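Local atomic coordinates of FYVE-finger-containing Rab5 effector protein rabenosyn-5 (Homo sapiens, PDB entry 1Z0J), a protein that acts as an effector of the small GTPase Rab5, its minimal Rab-binding domain probably engaging its Rab partner through a helical hairpin. Residues 15-20 with 45-50; 19-24 with 38-43. All blocks are in the same frame, centred on the assembly; numbering follows the deposited sequence.

Interaction 1 of 2, residues 15-20 with 45-50; sequences LQQIDN and RELKHT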
# COMPACT_ATOMS: atom_id res chain seq x y z
N LEU B 15 12.70 11.42 10.76
CA LEU B 15 13.95 10.84 11.23
C LEU B 15 13.80 9.37 11.63
O LEU B 15 14.68 8.55 11.38
CB LEU B 15 14.53 11.66 12.39
CG LEU B 15 14.99 13.10 12.11
CD1 LEU B 15 15.20 13.86 13.41
CD2 LEU B 15 16.26 13.12 11.27
N GLN B 16 12.66 9.04 12.25
CA GLN B 16 12.39 7.65 12.65
C GLN B 16 12.21 6.71 11.45
O GLN B 16 12.67 5.57 11.48
CB GLN B 16 11.18 7.58 13.58
N GLN B 17 11.54 7.19 10.40
CA GLN B 17 11.34 6.38 9.19
C GLN B 17 12.66 6.16 8.43
O GLN B 17 12.89 5.09 7.87
CB GLN B 17 10.25 6.97 8.29
CG GLN B 17 9.95 6.15 7.01
CD GLN B 17 9.41 4.74 7.26
OE1 GLN B 17 9.10 4.36 8.40
NE2 GLN B 17 9.31 3.95 6.19
N ILE B 18 13.53 7.18 8.44
CA ILE B 18 14.88 7.04 7.91
C ILE B 18 15.59 5.90 8.64
O ILE B 18 16.17 5.02 8.02
CB ILE B 18 15.68 8.38 8.02
CG1 ILE B 18 15.19 9.38 6.96
CG2 ILE B 18 17.19 8.16 7.89
CD1 ILE B 18 15.70 10.80 7.14
N ASP B 19 15.50 5.91 9.97
CA ASP B 19 16.06 4.84 10.78
C ASP B 19 15.39 3.49 10.47
O ASP B 19 16.06 2.46 10.44
CB ASP B 19 15.98 5.18 12.28
CG ASP B 19 16.98 6.26 12.69
OD1 ASP B 19 17.84 6.64 11.87
OD2 ASP B 19 16.91 6.72 13.85
N ASN B 20 14.08 3.50 10.22
CA ASN B 20 13.36 2.28 9.81
C ASN B 20 13.86 1.71 8.47
O ASN B 20 14.12 0.51 8.36
CB ASN B 20 11.85 2.55 9.78
CG ASN B 20 11.03 1.27 9.69
OD1 ASN B 20 11.40 0.23 10.23
ND2 ASN B 20 9.89 1.36 9.01
N ARG B 45 17.16 7.80 -0.03
CA ARG B 45 17.56 9.04 -0.68
C ARG B 45 16.42 10.06 -0.70
O ARG B 45 16.62 11.25 -0.45
CB ARG B 45 18.06 8.76 -2.10
CG ARG B 45 19.44 8.13 -2.15
CD ARG B 45 20.02 8.17 -3.55
NE ARG B 45 21.10 7.20 -3.73
CZ ARG B 45 20.97 6.02 -4.33
NH1 ARG B 45 19.80 5.64 -4.82
NH2 ARG B 45 22.02 5.22 -4.45
N GLU B 46 15.21 9.58 -0.98
CA GLU B 46 14.04 10.45 -1.04
C GLU B 46 13.66 11.02 0.32
O GLU B 46 13.30 12.20 0.43
CB GLU B 46 12.87 9.72 -1.71
CG GLU B 46 13.04 9.65 -3.23
CD GLU B 46 12.51 8.37 -3.84
OE1 GLU B 46 11.70 7.68 -3.20
OE2 GLU B 46 12.92 8.06 -4.99
N LEU B 47 13.72 10.19 1.36
CA LEU B 47 13.47 10.65 2.72
C LEU B 47 14.49 11.71 3.14
O LEU B 47 14.12 12.72 3.74
CB LEU B 47 13.50 9.47 3.70
CG LEU B 47 12.42 8.39 3.56
CD1 LEU B 47 12.74 7.22 4.45
CD2 LEU B 47 11.01 8.94 3.87
N LYS B 48 15.76 11.48 2.81
CA LYS B 48 16.81 12.44 3.13
C LYS B 48 16.64 13.77 2.38
O LYS B 48 16.88 14.83 2.95
CB LYS B 48 18.19 11.83 2.85
CG LYS B 48 18.62 10.78 3.86
CD LYS B 48 20.00 10.22 3.55
CE LYS B 48 20.54 9.41 4.72
NZ LYS B 48 21.97 9.03 4.54
N HIS B 49 16.20 13.71 1.13
CA HIS B 49 15.90 14.91 0.35
C HIS B 49 14.77 15.72 0.98
O HIS B 49 14.85 16.95 1.10
CB HIS B 49 15.55 14.56 -1.10
CG HIS B 49 15.21 15.74 -1.96
ND1 HIS B 49 13.93 16.24 -2.09
CD2 HIS B 49 16.00 16.53 -2.73
CE1 HIS B 49 13.94 17.28 -2.90
NE2 HIS B 49 15.18 17.48 -3.30
N THR B 50 13.71 15.03 1.40
CA THR B 50 12.60 15.67 2.08
C THR B 50 13.04 16.33 3.39
O THR B 50 12.60 17.43 3.72
CB THR B 50 11.44 14.68 2.33
OG1 THR B 50 11.00 14.16 1.07
CG2 THR B 50 10.28 15.36 3.03
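Q17 opens the contact with its aliphatic part: CG lies 3.9 Å from CD1 of L47, the two side chains meeting at a slant. With CG set anti to the backbone N (chi1 -178°) and a bend at chi2, this carbon is left against the leucine while the amide turns elsewhere. NE2 of that amide hydrogen-bonds an aromatic side chain and the backbone of the chain of another protein. Its OE1 accepts from ND2 of N20, one turn on, at 3.2 Å; ND2 stands 35° above the carbonyl plane of Q17, whereas OE1 lies close to the amide plane of N20. One residue after Q17, I18 supplies the main apolar surface. Its CG1 comes within 3.7 Å of CB of L47, the two side chains sliding past one another in opposite directions, and its CD1 reaches on to CG of K48 at 4.4 Å, a looser touch at the exposed border. L47 aims its CB at the opposing helix, and its CA is 6.5 Å from that of I18, the nearest pair of the register. Helices 11-30 and 34-54 run antiparallel here, the local axes 9.9 Å apart at 162°. Around this pair, I18 also packs on L44 and L51, while L47 touches L14 and I21, which continues the apolar seam of the two-helix hairpin in both directions.

Interaction 2 of 2, residues 19-24 with 38-43; sequences DNIKAY and EVLTEN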
# COMPACT_ATOMS: atom_id res chain seq x y z
N ASP B 19 15.50 5.91 9.97
CA ASP B 19 16.06 4.84 10.78
C ASP B 19 15.39 3.49 10.47
O ASP B 19 16.06 2.46 10.44
CB ASP B 19 15.98 5.18 12.28
CG ASP B 19 16.98 6.26 12.69
OD1 ASP B 19 17.84 6.64 11.87
OD2 ASP B 19 16.91 6.72 13.85
N ASN B 20 14.08 3.50 10.22
CA ASN B 20 13.36 2.28 9.81
C ASN B 20 13.86 1.71 8.47
O ASN B 20 14.12 0.51 8.36
CB ASN B 20 11.85 2.55 9.78
CG ASN B 20 11.03 1.27 9.69
OD1 ASN B 20 11.40 0.23 10.23
ND2 ASN B 20 9.89 1.36 9.01
N ILE B 21 13.99 2.56 7.46
CA ILE B 21 14.51 2.13 6.15
C ILE B 21 15.97 1.66 6.25
O ILE B 21 16.36 0.69 5.59
CB ILE B 21 14.33 3.22 5.05
CG1 ILE B 21 12.83 3.51 4.81
CG2 ILE B 21 15.02 2.83 3.74
CD1 ILE B 21 11.97 2.32 4.38
N LYS B 22 16.77 2.33 7.09
CA LYS B 22 18.14 1.89 7.39
C LYS B 22 18.17 0.49 7.99
O LYS B 22 19.09 -0.28 7.72
CB LYS B 22 18.85 2.89 8.30
CG LYS B 22 19.37 4.13 7.58
CD LYS B 22 20.06 5.09 8.52
CE LYS B 22 20.59 6.31 7.77
NZ LYS B 22 21.34 7.24 8.66
N ALA B 23 17.17 0.16 8.80
CA ALA B 23 17.02 -1.19 9.36
C ALA B 23 16.65 -2.21 8.28
O ALA B 23 17.18 -3.32 8.26
CB ALA B 23 16.00 -1.20 10.50
N TYR B 24 15.75 -1.82 7.36
CA TYR B 24 15.43 -2.65 6.19
C TYR B 24 16.63 -2.85 5.29
O TYR B 24 16.81 -3.92 4.71
CB TYR B 24 14.29 -2.06 5.35
CG TYR B 24 12.89 -2.39 5.82
CD1 TYR B 24 12.04 -1.38 6.28
CD2 TYR B 24 12.41 -3.70 5.80
CE1 TYR B 24 10.75 -1.66 6.70
CE2 TYR B 24 11.11 -4.00 6.23
CZ TYR B 24 10.30 -2.97 6.68
OH TYR B 24 9.02 -3.24 7.10
N GLU B 38 18.70 -1.77 -3.51
CA GLU B 38 18.60 -0.60 -4.38
C GLU B 38 17.26 0.13 -4.22
O GLU B 38 17.22 1.35 -4.14
CB GLU B 38 18.84 -0.97 -5.83
N VAL B 39 16.16 -0.63 -4.17
CA VAL B 39 14.82 -0.08 -3.99
C VAL B 39 14.71 0.70 -2.67
O VAL B 39 14.18 1.82 -2.63
CB VAL B 39 13.74 -1.20 -4.04
CG1 VAL B 39 12.40 -0.73 -3.46
CG2 VAL B 39 13.56 -1.68 -5.47
N LEU B 40 15.24 0.09 -1.61
CA LEU B 40 15.24 0.68 -0.29
C LEU B 40 16.18 1.88 -0.20
O LEU B 40 15.87 2.87 0.46
CB LEU B 40 15.58 -0.37 0.76
CG LEU B 40 14.54 -1.48 0.92
CD1 LEU B 40 15.16 -2.71 1.55
CD2 LEU B 40 13.34 -0.99 1.75
N THR B 41 17.32 1.80 -0.87
CA THR B 41 18.29 2.89 -0.92
C THR B 41 17.72 4.12 -1.64
O THR B 41 17.96 5.26 -1.22
CB THR B 41 19.63 2.41 -1.53
OG1 THR B 41 20.17 1.39 -0.69
CG2 THR B 41 20.64 3.55 -1.65
N GLU B 42 16.94 3.89 -2.70
CA GLU B 42 16.24 4.96 -3.40
C GLU B 42 15.24 5.67 -2.47
O GLU B 42 15.16 6.90 -2.45
CB GLU B 42 15.51 4.40 -4.63
CG GLU B 42 14.70 5.42 -5.43
CD GLU B 42 13.54 4.79 -6.20
OE1 GLU B 42 13.61 3.59 -6.52
OE2 GLU B 42 12.57 5.52 -6.48
N ASN B 43 14.49 4.89 -1.69
CA ASN B 43 13.56 5.47 -0.72
C ASN B 43 14.30 6.26 0.36
O ASN B 43 13.87 7.35 0.76
CB ASN B 43 12.71 4.37 -0.07
CG ASN B 43 11.58 4.95 0.73
OD1 ASN B 43 11.55 4.83 1.95
ND2 ASN B 43 10.64 5.60 0.05
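I21 and N43 cross at about a right angle in the middle of an antiparallel helical hairpin, whose local axes here approach to 9.5 Å at 165°. I21 meets the other helix with two branches. CG2 rests 3.4 Å from the backbone O of L40, a contact of methyl on carbonyl, and CG1 lies 3.4 Å from OD1 of N43. The first torsion of I21 (chi1 -62°) places CG1 beside the backbone N and CG2 beside the carbonyl carbon, which spreads the two branches over different partners. N43 has CG anti to its backbone N (chi1 -169°), and brings OD1 against CG1 and CD1 of I21. N43 is buried, and its OD1 has a polar partner, being hydrogen-bonded by an aromatic side chain of the chain of another protein; I21 adds apolar contact.

L40 and Y24 form the second pairing. Both point their CB atoms toward the opposing helix, but the phenol then leads away, and its OH hydrogen-bonds the backbone of the other protein. What stays in the hairpin is the root of the tyrosine, touched by both methyls of the leucine, while the ring itself is met obliquely by CD2. L40 also packs on I25 and A28 farther along helix 11-30, and on an aromatic side chain of the other protein. Both methyls reach the base of the tyrosine from the same side: CD2 is 3.9 Å from CB of Y24, and CD1 is 3.8 Å from the backbone O of Y24.

Both contacts join helix 11-30 to helix 34-54, with centres 8 Å apart, and each is mostly buried. They form one continuous seam: CD1 of L47 in interaction 1 packs 3.7 Å from CG1 of I21 in interaction 2. Interaction 1 is chiefly aliphatic and reaches the exposed border at K48, whereas interaction 2 buries slightly more surface, 216 against 189 Å², and sets hydrocarbon against oxygen atoms. Neither relies on a hydrogen bond between its own segments. Polar ends in both, Q17 in the first and Y24 and N43 in the second, bond instead to the chain of another protein, consistent with one side of the hairpin serving as the Rab-binding surface.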